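Local atomic coordinates of PDZ domain protein (Parabacteroides distasonis, PDB entry 4L8N), a protein that is of unknown function but carries PDZ and DUF4136 domains, binds magnesium, and may recognise peptide segments through its PDZ folds. Residues S102-E107 against G311-I316; Y307-I312 against D324-S329; T133-D138 against V258-E263; L187-Y192 against R247-K252. All blocks are in the same frame, centred on the assembly; numbering follows the deposited sequence.

Contact 1 (S102-E107 against G311-I316); sequences SNAITE and GISYDI
With CG anti to its own carbonyl carbon (chi1 -71°) and the chain extended beyond, E107 carries its carboxylate to the start of strand 312-315, where G311 N gives OE1 an almost straight hydrogen bond of 2.9 Å from above the carboxylate plane. The motif is antiparallel strand addition: the short strand 104-105 joins the edge of what is probably the C-terminal PDZ domain, much as peptide ligands add to a PDZ strand, and the glutamate may mimic, in part, a ligand's terminal carboxylate. I105 and Y314 are the hydrogen-bonded pair, with I105 N 2.7 Å from Y314 O and Y314 N 2.8 Å from I105 O. Glutamate suits its place because OE2 is also used, by the hydroxyls of T310 and Y413. With an alanine here, G311 N would probably be left without its acceptor and the T310 hydroxyl without its carboxylate mate. Glycine is required at 311, where phi of 105° would jam a CB against the preceding carbonyl. A104 and S313 are small, which lets their CB atoms approach to 4.0 Å. At the far end I105 lies across I316, its CG1 3.7 Å from I316 CB.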
loop_
_atom_site.group_PDB
_atom_site.type_symbol
_atom_site.label_atom_id
_atom_site.label_comp_id
_atom_site.label_asym_id
_atom_site.label_seq_id
_atom_site.Cartn_x
_atom_site.Cartn_y
_atom_site.Cartn_z
ATOM N N SER A 102 17.741 2.680 45.057
ATOM C CA SER A 102 16.635 3.573 44.666
ATOM C C SER A 102 17.070 5.020 44.407
ATOM O O SER A 102 16.485 5.661 43.541
ATOM C CB SER A 102 15.533 3.572 45.725
ATOM O OG SER A 102 16.053 3.877 47.014
ATOM N N ASN A 103 18.079 5.521 45.150
ATOM C CA ASN A 103 18.601 6.894 45.062
ATOM C C ASN A 103 19.838 7.050 44.112
ATOM O O ASN A 103 20.435 8.133 44.059
ATOM C CB ASN A 103 18.973 7.380 46.476
ATOM C CG ASN A 103 20.080 6.588 47.143
ATOM O OD1 ASN A 103 20.224 5.377 46.948
ATOM N ND2 ASN A 103 20.886 7.252 47.952
ATOM N N ALA A 104 20.213 5.980 43.374
ATOM C CA ALA A 104 21.366 5.978 42.463
ATOM C C ALA A 104 21.033 6.553 41.085
ATOM O O ALA A 104 19.986 6.247 40.502
ATOM C CB ALA A 104 21.924 4.570 42.304
ATOM N N ILE A 105 21.924 7.439 40.604
ATOM C CA ILE A 105 21.882 8.026 39.271
ATOM C C ILE A 105 23.102 7.443 38.593
ATOM O O ILE A 105 24.227 7.632 39.076
ATOM C CB ILE A 105 21.808 9.592 39.235
ATOM C CG1 ILE A 105 20.543 10.138 39.938
ATOM C CG2 ILE A 105 21.896 10.131 37.796
ATOM C CD1 ILE A 105 19.119 9.681 39.362
ATOM N N THR A 106 22.873 6.654 37.542
ATOM C CA THR A 106 23.943 5.977 36.831
ATOM C C THR A 106 24.488 6.856 35.712
ATOM O O THR A 106 23.813 7.788 35.252
ATOM C CB THR A 106 23.455 4.636 36.265
ATOM O OG1 THR A 106 22.532 4.864 35.212
ATOM C CG2 THR A 106 22.851 3.737 37.312
ATOM N N GLU A 107 25.700 6.523 35.248
ATOM C CA GLU A 107 26.348 7.202 34.135
ATOM C C GLU A 107 25.533 7.005 32.847
ATOM O O GLU A 107 25.524 7.898 32.011
ATOM C CB GLU A 107 27.793 6.726 33.963
ATOM C CG GLU A 107 28.713 7.206 35.081
ATOM C CD GLU A 107 30.108 6.614 35.041
ATOM O OE1 GLU A 107 30.261 5.428 34.663
ATOM O OE2 GLU A 107 31.056 7.357 35.376
ATOM N N GLY A 311 31.851 3.540 36.236
ATOM C CA GLY A 311 31.130 2.623 37.109
ATOM C C GLY A 311 30.542 3.271 38.340
ATOM O O GLY A 311 29.960 2.573 39.164
ATOM N N ILE A 312 30.693 4.605 38.482
ATOM C CA ILE A 312 30.200 5.369 39.635
ATOM C C ILE A 312 28.710 5.685 39.453
ATOM O O ILE A 312 28.274 6.092 38.369
ATOM C CB ILE A 312 31.030 6.686 39.877
ATOM C CG1 ILE A 312 32.521 6.404 40.148
ATOM C CG2 ILE A 312 30.445 7.559 41.006
ATOM C CD1 ILE A 312 33.490 7.570 39.742
ATOM N N SER A 313 27.948 5.503 40.540
ATOM C CA SER A 313 26.550 5.876 40.672
ATOM C C SER A 313 26.489 7.043 41.688
ATOM O O SER A 313 27.225 7.032 42.676
ATOM C CB SER A 313 25.713 4.677 41.081
ATOM O OG SER A 313 25.642 3.766 39.995
ATOM N N TYR A 314 25.704 8.084 41.395
ATOM C CA TYR A 314 25.632 9.307 42.210
ATOM C C TYR A 314 24.282 9.412 42.923
ATOM O O TYR A 314 23.301 8.841 42.435
ATOM C CB TYR A 314 25.864 10.555 41.314
ATOM C CG TYR A 314 27.146 10.526 40.503
ATOM C CD1 TYR A 314 27.180 9.959 39.234
ATOM C CD2 TYR A 314 28.325 11.062 41.005
ATOM C CE1 TYR A 314 28.360 9.907 38.494
ATOM C CE2 TYR A 314 29.508 11.025 40.270
ATOM C CZ TYR A 314 29.520 10.460 39.007
ATOM O OH TYR A 314 30.680 10.435 38.266
ATOM N N ASP A 315 24.220 10.143 44.065
ATOM C CA ASP A 315 22.976 10.334 44.831
ATOM C C ASP A 315 22.086 11.350 44.120
ATOM O O ASP A 315 22.508 12.480 43.917
ATOM C CB ASP A 315 23.286 10.799 46.277
ATOM C CG ASP A 315 22.220 10.552 47.346
ATOM O OD1 ASP A 315 21.014 10.678 47.031
ATOM O OD2 ASP A 315 22.599 10.323 48.523
ATOM N N ILE A 316 20.854 10.956 43.755
ATOM C CA ILE A 316 19.854 11.800 43.070
ATOM C C ILE A 316 19.666 13.171 43.791
ATOM O O ILE A 316 19.372 14.169 43.129
ATOM C CB ILE A 316 18.501 11.029 42.898
ATOM C CG1 ILE A 316 17.499 11.789 41.979
ATOM C CG2 ILE A 316 17.882 10.580 44.241
ATOM C CD1 ILE A 316 16.210 11.004 41.550
#

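Contact 2 (Y307-I312 against D324-S329); sequences YNYTGI and DVDRNS
G311 and D326 face each other where two chain segments come together antiparallel: D326 N donates to G311 O at 3.0 Å. Next to them I312 and V325 form a non-hydrogen-bonded pair, their CA atoms 4.8 Å apart. G311 O is gripped further, by a C-H contact from V325 CA and by a water that donates to it and, at 2.6 Å, to D326 OD1. A side chain at position 311 would run into S329 CB, a second reason for glycine besides its backbone angles.

Y309 holds the other carboxylate oxygen. With CG anti to the backbone N (chi1 172°), the ring reaches across and its hydroxyl donates to D326 OD2 at 2.7 Å, arriving on the anti side of that oxygen, while ring and carboxylate planes stand 39° apart. G311 N lies over the rim of one ring face, and R449 makes a cation-pi contact. A phenylalanine here would keep the ring but probably leave D326 OD2 without its donor and the carboxylate freer to turn. S329 sets its CB 3.2 Å from T310 O, while its OG donates to D326 O at 2.6 Å and caps Y332 N. Serine is small enough to sit against T310 O and G311 CA and polar enough for the helix start. I312 and V325, both branched and apolar, pack on A331. A hairpin strand leading through a turn into a short helix, N-capped by the serine, is consistent with the strand-to-helix passage of a PDZ domain, probably the C-terminal one.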
loop_
_atom_site.group_PDB
_atom_site.type_symbol
_atom_site.label_atom_id
_atom_site.label_comp_id
_atom_site.label_asym_id
_atom_site.label_seq_id
_atom_site.Cartn_x
_atom_site.Cartn_y
_atom_site.Cartn_z
ATOM N N TYR A 307 29.207 6.720 25.816
ATOM C CA TYR A 307 29.641 7.534 26.938
ATOM C C TYR A 307 30.890 6.955 27.575
ATOM O O TYR A 307 31.185 5.777 27.383
ATOM C CB TYR A 307 28.513 7.705 27.980
ATOM C CG TYR A 307 28.060 6.439 28.685
ATOM C CD1 TYR A 307 27.082 5.620 28.128
ATOM C CD2 TYR A 307 28.510 6.132 29.966
ATOM C CE1 TYR A 307 26.642 4.470 28.778
ATOM C CE2 TYR A 307 28.042 5.009 30.648
ATOM C CZ TYR A 307 27.117 4.172 30.043
ATOM O OH TYR A 307 26.647 3.054 30.691
ATOM N N ASN A 308 31.632 7.795 28.325
ATOM C CA ASN A 308 32.789 7.370 29.129
ATOM C C ASN A 308 32.236 6.739 30.395
ATOM O O ASN A 308 31.504 7.401 31.151
ATOM C CB ASN A 308 33.732 8.537 29.476
ATOM C CG ASN A 308 34.819 8.861 28.481
ATOM O OD1 ASN A 308 35.233 8.063 27.629
ATOM N ND2 ASN A 308 35.354 10.048 28.624
ATOM N N TYR A 309 32.540 5.444 30.589
ATOM C CA TYR A 309 32.103 4.658 31.722
ATOM C C TYR A 309 33.220 4.470 32.758
ATOM O O TYR A 309 34.316 4.013 32.414
ATOM C CB TYR A 309 31.612 3.300 31.218
ATOM C CG TYR A 309 31.301 2.303 32.315
ATOM C CD1 TYR A 309 30.130 2.401 33.059
ATOM C CD2 TYR A 309 32.168 1.249 32.595
ATOM C CE1 TYR A 309 29.835 1.486 34.066
ATOM C CE2 TYR A 309 31.873 0.317 33.583
ATOM C CZ TYR A 309 30.706 0.444 34.321
ATOM O OH TYR A 309 30.392 -0.474 35.291
ATOM N N THR A 310 32.913 4.784 34.031
ATOM C CA THR A 310 33.804 4.604 35.184
ATOM C C THR A 310 33.175 3.577 36.164
ATOM O O THR A 310 33.892 2.849 36.837
ATOM C CB THR A 310 34.111 5.926 35.897
ATOM O OG1 THR A 310 32.956 6.339 36.627
ATOM C CG2 THR A 310 34.603 7.030 34.961
ATOM N N GLY A 311 31.851 3.540 36.236
ATOM C CA GLY A 311 31.130 2.623 37.109
ATOM C C GLY A 311 30.542 3.271 38.340
ATOM O O GLY A 311 29.960 2.573 39.164
ATOM N N ILE A 312 30.693 4.605 38.482
ATOM C CA ILE A 312 30.200 5.369 39.635
ATOM C C ILE A 312 28.710 5.685 39.453
ATOM O O ILE A 312 28.274 6.092 38.369
ATOM C CB ILE A 312 31.030 6.686 39.877
ATOM C CG1 ILE A 312 32.521 6.404 40.148
ATOM C CG2 ILE A 312 30.445 7.559 41.006
ATOM C CD1 ILE A 312 33.490 7.570 39.742
ATOM N N ASP A 324 27.392 3.968 44.901
ATOM C CA ASP A 324 27.811 2.618 44.489
ATOM C C ASP A 324 28.929 2.692 43.432
ATOM O O ASP A 324 29.117 3.732 42.792
ATOM C CB ASP A 324 26.599 1.824 43.942
ATOM C CG ASP A 324 26.758 0.318 43.784
ATOM O OD1 ASP A 324 27.806 -0.222 44.218
ATOM O OD2 ASP A 324 25.830 -0.323 43.216
ATOM N N VAL A 325 29.688 1.591 43.282
ATOM C CA VAL A 325 30.780 1.429 42.313
ATOM C C VAL A 325 30.657 0.020 41.751
ATOM O O VAL A 325 30.816 -0.930 42.506
ATOM C CB VAL A 325 32.197 1.695 42.913
ATOM C CG1 VAL A 325 33.268 1.573 41.841
ATOM C CG2 VAL A 325 32.290 3.057 43.581
ATOM N N ASP A 326 30.355 -0.122 40.448
ATOM C CA ASP A 326 30.193 -1.412 39.756
ATOM C C ASP A 326 31.431 -2.305 39.925
ATOM O O ASP A 326 32.560 -1.820 39.860
ATOM C CB ASP A 326 29.861 -1.209 38.271
ATOM C CG ASP A 326 28.572 -0.443 38.027
ATOM O OD1 ASP A 326 27.881 -0.108 39.021
ATOM O OD2 ASP A 326 28.265 -0.156 36.846
ATOM N N ARG A 327 31.193 -3.606 40.184
ATOM C CA ARG A 327 32.198 -4.615 40.536
ATOM C C ARG A 327 33.462 -4.630 39.644
ATOM O O ARG A 327 34.564 -4.634 40.194
ATOM C CB ARG A 327 31.583 -6.028 40.596
ATOM N N ASN A 328 33.325 -4.658 38.314
ATOM C CA ASN A 328 34.503 -4.781 37.447
ATOM C C ASN A 328 34.634 -3.575 36.559
ATOM O O ASN A 328 34.637 -3.685 35.328
ATOM C CB ASN A 328 34.390 -6.069 36.631
ATOM C CG ASN A 328 34.307 -7.270 37.535
ATOM O OD1 ASN A 328 35.262 -7.613 38.251
ATOM N ND2 ASN A 328 33.117 -7.835 37.632
ATOM N N SER A 329 34.720 -2.411 37.201
ATOM C CA SER A 329 34.701 -1.130 36.534
ATOM C C SER A 329 35.992 -0.371 36.695
ATOM O O SER A 329 36.687 -0.601 37.681
ATOM C CB SER A 329 33.561 -0.297 37.105
ATOM O OG SER A 329 33.797 0.048 38.459
HETATM O O HOH W 1 27.745 2.058 40.500
#

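Contact 3 (T133-D138 against V258-E263); sequences TTVTSD and VLWECE
E261 O is the most heavily used acceptor between these strands: T134 N donates to it at 2.8 Å, nearly along the C=O axis, T133 CA adds a C-H contact at 3.3 Å, and a water that also lies 2.8 Å from T134 OG1 makes a weak bond. E261 N returns a bond to T134 O, completing the hydrogen-bonded pair of two antiparallel strands in the long mixed sheet, inside the DUF4136 region. T136 N reaches L259 O from well above the carbonyl plane, beyond the end of strand 123-135.

W260 dominates one face. With CG anti to the backbone N (chi1 -176°), the indole lies back along its own strand, over C262 N; its CD1 meets V135 CG1 at 3.4 Å and its NE1 side the T133 methyl CG2. The indole N-H itself is spent on T292 OG1. Beta-branched residues suit the extended backbone and the short span to the ring. On the other face E261 leads its carboxylate away to R247, and T134 OG1 bonds K132. There T134 and E261 pack against E261 and T134 of the second subunit. The chemistry implies a two-sided strand pair, largely methyl-on-indole packing round the tryptophan and polar toward the dimer partner.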
loop_
_atom_site.group_PDB
_atom_site.type_symbol
_atom_site.label_atom_id
_atom_site.label_comp_id
_atom_site.label_asym_id
_atom_site.label_seq_id
_atom_site.Cartn_x
_atom_site.Cartn_y
_atom_site.Cartn_z
ATOM N N THR A 133 3.586 -7.200 5.237
ATOM C CA THR A 133 3.985 -8.506 5.788
ATOM C C THR A 133 2.731 -9.302 5.995
ATOM O O THR A 133 1.842 -8.892 6.748
ATOM C CB THR A 133 4.862 -8.358 7.065
ATOM O OG1 THR A 133 5.835 -7.359 6.790
ATOM C CG2 THR A 133 5.611 -9.635 7.415
ATOM N N THR A 134 2.653 -10.429 5.271
ATOM C CA THR A 134 1.516 -11.344 5.214
ATOM C C THR A 134 1.954 -12.735 5.576
ATOM O O THR A 134 2.958 -13.226 5.061
ATOM C CB THR A 134 0.913 -11.341 3.808
ATOM O OG1 THR A 134 0.892 -10.012 3.278
ATOM C CG2 THR A 134 -0.475 -11.964 3.769
ATOM N N VAL A 135 1.197 -13.370 6.460
ATOM C CA VAL A 135 1.469 -14.724 6.902
ATOM C C VAL A 135 0.253 -15.606 6.613
ATOM O O VAL A 135 -0.857 -15.088 6.423
ATOM C CB VAL A 135 1.915 -14.815 8.396
ATOM C CG1 VAL A 135 3.111 -13.902 8.663
ATOM C CG2 VAL A 135 0.769 -14.505 9.357
ATOM N N THR A 136 0.477 -16.942 6.614
ATOM C CA THR A 136 -0.542 -17.981 6.439
ATOM C C THR A 136 -1.616 -17.824 7.541
ATOM O O THR A 136 -1.324 -17.368 8.653
ATOM C CB THR A 136 0.103 -19.394 6.414
ATOM O OG1 THR A 136 -0.915 -20.376 6.213
ATOM C CG2 THR A 136 0.912 -19.729 7.695
ATOM N N SER A 137 -2.855 -18.172 7.213
ATOM C CA SER A 137 -3.954 -18.072 8.163
ATOM C C SER A 137 -3.975 -19.317 9.047
ATOM O O SER A 137 -4.649 -19.316 10.082
ATOM C CB SER A 137 -5.283 -17.854 7.441
ATOM O OG SER A 137 -5.499 -18.839 6.441
ATOM N N ASP A 138 -3.190 -20.360 8.673
ATOM C CA ASP A 138 -3.012 -21.588 9.469
ATOM C C ASP A 138 -2.131 -21.247 10.666
ATOM O O ASP A 138 -1.126 -20.549 10.510
ATOM C CB ASP A 138 -2.404 -22.725 8.626
ATOM C CG ASP A 138 -3.185 -23.069 7.368
ATOM O OD1 ASP A 138 -4.427 -22.886 7.363
ATOM O OD2 ASP A 138 -2.559 -23.525 6.389
ATOM N N VAL A 258 2.626 -20.630 1.272
ATOM C CA VAL A 258 3.464 -19.496 1.641
ATOM C C VAL A 258 3.207 -19.231 3.117
ATOM O O VAL A 258 2.063 -18.962 3.514
ATOM C CB VAL A 258 3.236 -18.247 0.754
ATOM C CG1 VAL A 258 4.056 -17.066 1.267
ATOM C CG2 VAL A 258 3.579 -18.551 -0.699
ATOM N N LEU A 259 4.261 -19.388 3.935
ATOM C CA LEU A 259 4.186 -19.207 5.388
ATOM C C LEU A 259 4.237 -17.739 5.758
ATOM O O LEU A 259 3.466 -17.276 6.599
ATOM C CB LEU A 259 5.332 -19.945 6.105
ATOM C CG LEU A 259 5.454 -21.453 5.903
ATOM C CD1 LEU A 259 6.730 -21.937 6.490
ATOM C CD2 LEU A 259 4.328 -22.208 6.596
ATOM N N TRP A 260 5.147 -17.021 5.124
ATOM C CA TRP A 260 5.444 -15.630 5.407
ATOM C C TRP A 260 5.960 -14.966 4.137
ATOM O O TRP A 260 6.772 -15.564 3.391
ATOM C CB TRP A 260 6.525 -15.599 6.520
ATOM C CG TRP A 260 6.917 -14.245 7.048
ATOM C CD1 TRP A 260 6.455 -13.655 8.187
ATOM C CD2 TRP A 260 7.995 -13.424 6.580
ATOM N NE1 TRP A 260 7.130 -12.486 8.423
ATOM C CE2 TRP A 260 8.074 -12.309 7.444
ATOM C CE3 TRP A 260 8.891 -13.509 5.500
ATOM C CZ2 TRP A 260 9.031 -11.308 7.282
ATOM C CZ3 TRP A 260 9.794 -12.481 5.305
ATOM C CH2 TRP A 260 9.893 -11.424 6.220
ATOM N N GLU A 261 5.473 -13.737 3.892
ATOM C CA GLU A 261 5.829 -12.928 2.738
ATOM C C GLU A 261 5.904 -11.484 3.169
ATOM O O GLU A 261 5.031 -11.009 3.896
ATOM C CB GLU A 261 4.806 -13.130 1.587
ATOM C CG GLU A 261 5.226 -12.540 0.237
ATOM C CD GLU A 261 4.319 -12.810 -0.955
ATOM O OE1 GLU A 261 4.084 -13.997 -1.267
ATOM O OE2 GLU A 261 3.899 -11.839 -1.623
ATOM N N CYS A 262 6.986 -10.810 2.778
ATOM C CA CYS A 262 7.209 -9.401 3.053
ATOM C C CYS A 262 7.543 -8.704 1.756
ATOM O O CYS A 262 8.457 -9.124 1.030
ATOM C CB CYS A 262 8.283 -9.175 4.109
ATOM S SG CYS A 262 8.358 -7.466 4.721
ATOM N N GLU A 263 6.721 -7.695 1.424
ATOM C CA GLU A 263 6.818 -6.922 0.192
ATOM C C GLU A 263 6.979 -5.449 0.505
ATOM O O GLU A 263 6.185 -4.864 1.229
ATOM C CB GLU A 263 5.567 -7.152 -0.681
ATOM C CG GLU A 263 5.724 -6.780 -2.144
ATOM C CD GLU A 263 4.448 -6.854 -2.954
ATOM O OE1 GLU A 263 3.930 -7.973 -3.171
ATOM O OE2 GLU A 263 3.984 -5.786 -3.409
HETATM O O HOH W 2 3.101 -9.421 1.695
#

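Contact 4 (L187-Y192 against R247-K252); sequences LIQTFY and RIIDQK
F191 and R247 meet across these antiparallel strands. The phenylalanine has CG between its backbone N and carbonyl carbon (chi1 54°), which swings the ring toward R247. R247 runs out with CG anti to the backbone N, then bends at chi3 (-109°), laying its guanidinium over one ring face. In the conformer described, one of two modelled, the planes are 23° apart and NH1 is 3.4 Å from F191 CD1, an off-centre cation-pi stack that may hold for part of the molecules only. Here NE is salt-bridged to E261, which probably helps fix the group; a long, flat cation can lie on the ring and still reach E261.

Beneath, the backbones are firmly joined. L187 and I249 exchange two hydrogen bonds, each 2.8 Å between L187 N and I249 O and between I249 N and L187 O, and Q189 does the same with R247. On the sheet face that carries L187, Q189, R247 and I249, I249 CD1 meets Q189 CB at 3.7 Å, while the Q189 amide serves S151 and, through OE1, S137 OG of the second subunit. On the other face I188 and I248 run side by side, CG1 to CG1 4.2 Å, as apolar branched residues do in a sheet core. There L172 of helix 158-175 packs on I188, and W260 touches I248, with strands 147-150 and 258-268 flanking the pair.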
loop_
_atom_site.group_PDB
_atom_site.type_symbol
_atom_site.label_atom_id
_atom_site.label_comp_id
_atom_site.label_asym_id
_atom_site.label_seq_id
_atom_site.Cartn_x
_atom_site.Cartn_y
_atom_site.Cartn_z
ATOM N N LEU A 187 11.714 -23.059 1.310
ATOM C CA LEU A 187 12.298 -22.513 0.102
ATOM C C LEU A 187 12.150 -20.978 0.138
ATOM O O LEU A 187 11.047 -20.481 0.406
ATOM C CB LEU A 187 11.610 -23.118 -1.117
ATOM C CG LEU A 187 12.265 -22.836 -2.475
ATOM C CD1 LEU A 187 13.493 -23.737 -2.689
ATOM C CD2 LEU A 187 11.241 -23.034 -3.608
ATOM N N ILE A 188 13.255 -20.232 -0.083
ATOM C CA ILE A 188 13.174 -18.765 -0.114
ATOM C C ILE A 188 13.097 -18.314 -1.579
ATOM O O ILE A 188 13.861 -18.785 -2.421
ATOM C CB ILE A 188 14.286 -18.033 0.714
ATOM C CG1 ILE A 188 13.970 -18.078 2.231
ATOM C CG2 ILE A 188 14.384 -16.557 0.327
ATOM C CD1 ILE A 188 14.298 -19.266 2.904
ATOM N N GLN A 189 12.137 -17.436 -1.873
ATOM C CA GLN A 189 11.900 -16.874 -3.202
ATOM C C GLN A 189 11.839 -15.351 -3.133
ATOM O O GLN A 189 11.201 -14.786 -2.248
ATOM C CB GLN A 189 10.595 -17.436 -3.795
ATOM C CG GLN A 189 10.489 -17.347 -5.325
ATOM C CD GLN A 189 9.530 -18.380 -5.917
ATOM O OE1 GLN A 189 8.292 -18.268 -5.815
ATOM N NE2 GLN A 189 10.087 -19.415 -6.559
ATOM N N THR A 190 12.522 -14.680 -4.055
ATOM C CA THR A 190 12.473 -13.220 -4.079
ATOM C C THR A 190 11.917 -12.745 -5.381
ATOM O O THR A 190 12.114 -13.354 -6.437
ATOM C CB THR A 190 13.804 -12.538 -3.767
ATOM O OG1 THR A 190 14.846 -13.057 -4.591
ATOM C CG2 THR A 190 14.165 -12.658 -2.324
ATOM N N PHE A 191 11.173 -11.669 -5.273
ATOM C CA PHE A 191 10.617 -10.959 -6.395
ATOM C C PHE A 191 11.015 -9.476 -6.246
ATOM O O PHE A 191 11.206 -8.970 -5.137
ATOM C CB PHE A 191 9.104 -11.191 -6.526
ATOM C CG PHE A 191 8.275 -10.894 -5.299
ATOM C CD1 PHE A 191 8.282 -11.758 -4.206
ATOM C CD2 PHE A 191 7.444 -9.783 -5.258
ATOM C CE1 PHE A 191 7.475 -11.505 -3.093
ATOM C CE2 PHE A 191 6.631 -9.545 -4.158
ATOM C CZ PHE A 191 6.646 -10.409 -3.085
ATOM N N TYR A 192 11.219 -8.817 -7.376
ATOM C CA TYR A 192 11.661 -7.422 -7.434
ATOM C C TYR A 192 11.237 -6.799 -8.749
ATOM O O TYR A 192 11.036 -7.501 -9.740
ATOM C CB TYR A 192 13.197 -7.314 -7.256
ATOM C CG TYR A 192 13.965 -8.306 -8.101
ATOM C CD1 TYR A 192 14.272 -8.029 -9.430
ATOM C CD2 TYR A 192 14.329 -9.550 -7.592
ATOM C CE1 TYR A 192 14.920 -8.965 -10.234
ATOM C CE2 TYR A 192 15.017 -10.479 -8.374
ATOM C CZ TYR A 192 15.306 -10.182 -9.698
ATOM O OH TYR A 192 15.959 -11.092 -10.490
ATOM N N ARG A 247 9.688 -14.238 -0.077
ATOM C CA ARG A 247 8.652 -15.261 0.039
ATOM C C ARG A 247 9.252 -16.474 0.730
ATOM O O ARG A 247 10.273 -16.989 0.263
ATOM C CB ARG A 247 8.093 -15.623 -1.352
ATOM C CG ARG A 247 6.639 -16.091 -1.351
ATOM C CD ARG A 247 6.107 -16.331 -2.763
ATOM N NE ARG A 247 5.123 -15.327 -3.180
ATOM C CZ ARG A 247 5.303 -14.459 -4.172
ATOM N NH1 ARG A 247 6.423 -14.478 -4.885
ATOM N NH2 ARG A 247 4.359 -13.571 -4.465
ATOM N N ILE A 248 8.656 -16.910 1.886
ATOM C CA ILE A 248 9.155 -18.098 2.628
ATOM C C ILE A 248 8.136 -19.244 2.417
ATOM O O ILE A 248 7.048 -19.230 3.010
ATOM C CB ILE A 248 9.481 -17.839 4.140
ATOM C CG1 ILE A 248 10.584 -16.764 4.321
ATOM C CG2 ILE A 248 9.817 -19.169 4.876
ATOM C CD1 ILE A 248 10.955 -16.407 5.794
ATOM N N ILE A 249 8.478 -20.203 1.532
ATOM C CA ILE A 249 7.563 -21.281 1.135
ATOM C C ILE A 249 7.858 -22.600 1.863
ATOM O O ILE A 249 8.961 -23.140 1.764
ATOM C CB ILE A 249 7.575 -21.487 -0.423
ATOM C CG1 ILE A 249 7.317 -20.177 -1.197
ATOM C CG2 ILE A 249 6.581 -22.568 -0.858
ATOM C CD1 ILE A 249 8.342 -19.923 -2.221
ATOM N N ASP A 250 6.826 -23.144 2.522
ATOM C CA ASP A 250 6.816 -24.430 3.221
ATOM C C ASP A 250 7.057 -25.575 2.243
ATOM O O ASP A 250 6.410 -25.626 1.193
ATOM C CB ASP A 250 5.449 -24.606 3.901
ATOM C CG ASP A 250 5.186 -25.890 4.672
ATOM O OD1 ASP A 250 6.135 -26.693 4.843
ATOM O OD2 ASP A 250 4.027 -26.087 5.119
ATOM N N GLN A 251 7.945 -26.514 2.611
ATOM C CA GLN A 251 8.246 -27.695 1.807
ATOM C C GLN A 251 7.867 -28.976 2.530
ATOM O O GLN A 251 7.847 -30.035 1.898
ATOM C CB GLN A 251 9.740 -27.769 1.445
ATOM C CG GLN A 251 10.337 -26.574 0.715
ATOM C CD GLN A 251 9.696 -26.293 -0.605
ATOM O OE1 GLN A 251 8.805 -25.456 -0.714
ATOM N NE2 GLN A 251 10.147 -26.978 -1.634
ATOM N N LYS A 252 7.596 -28.914 3.847
ATOM C CA LYS A 252 7.339 -30.137 4.608
ATOM C C LYS A 252 5.901 -30.303 5.171
ATOM O O LYS A 252 5.361 -31.384 5.005
ATOM C CB LYS A 252 8.375 -30.306 5.742
ATOM C CG LYS A 252 8.484 -29.141 6.725
ATOM C CD LYS A 252 9.381 -29.472 7.913
ATOM C CE LYS A 252 8.630 -29.741 9.192
ATOM N NZ LYS A 252 9.544 -30.153 10.296
#

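How the contacts relate
Contacts 1 and 2 share G311 and I312; contact 1 joins residues 102-107 to what is probably the C-terminal PDZ domain, whose own hairpin contact 2 braces. Contacts 3 and 4 lie on the other side of the chain's centre, within the DUF4136 range, on the neighbouring strands 240-250 and 258-268. Contact 2 is the buried one; the other three are partly buried. In the first pair carboxylates bind backbone N-H and hydroxyl groups, whereas in the second pair charged and polar groups turn toward the second subunit. Contacts 1 and 2 both lie on the three-stranded sheet, and contact 2 also touches the long mixed sheet of contacts 3 and 4 through strand 298-309.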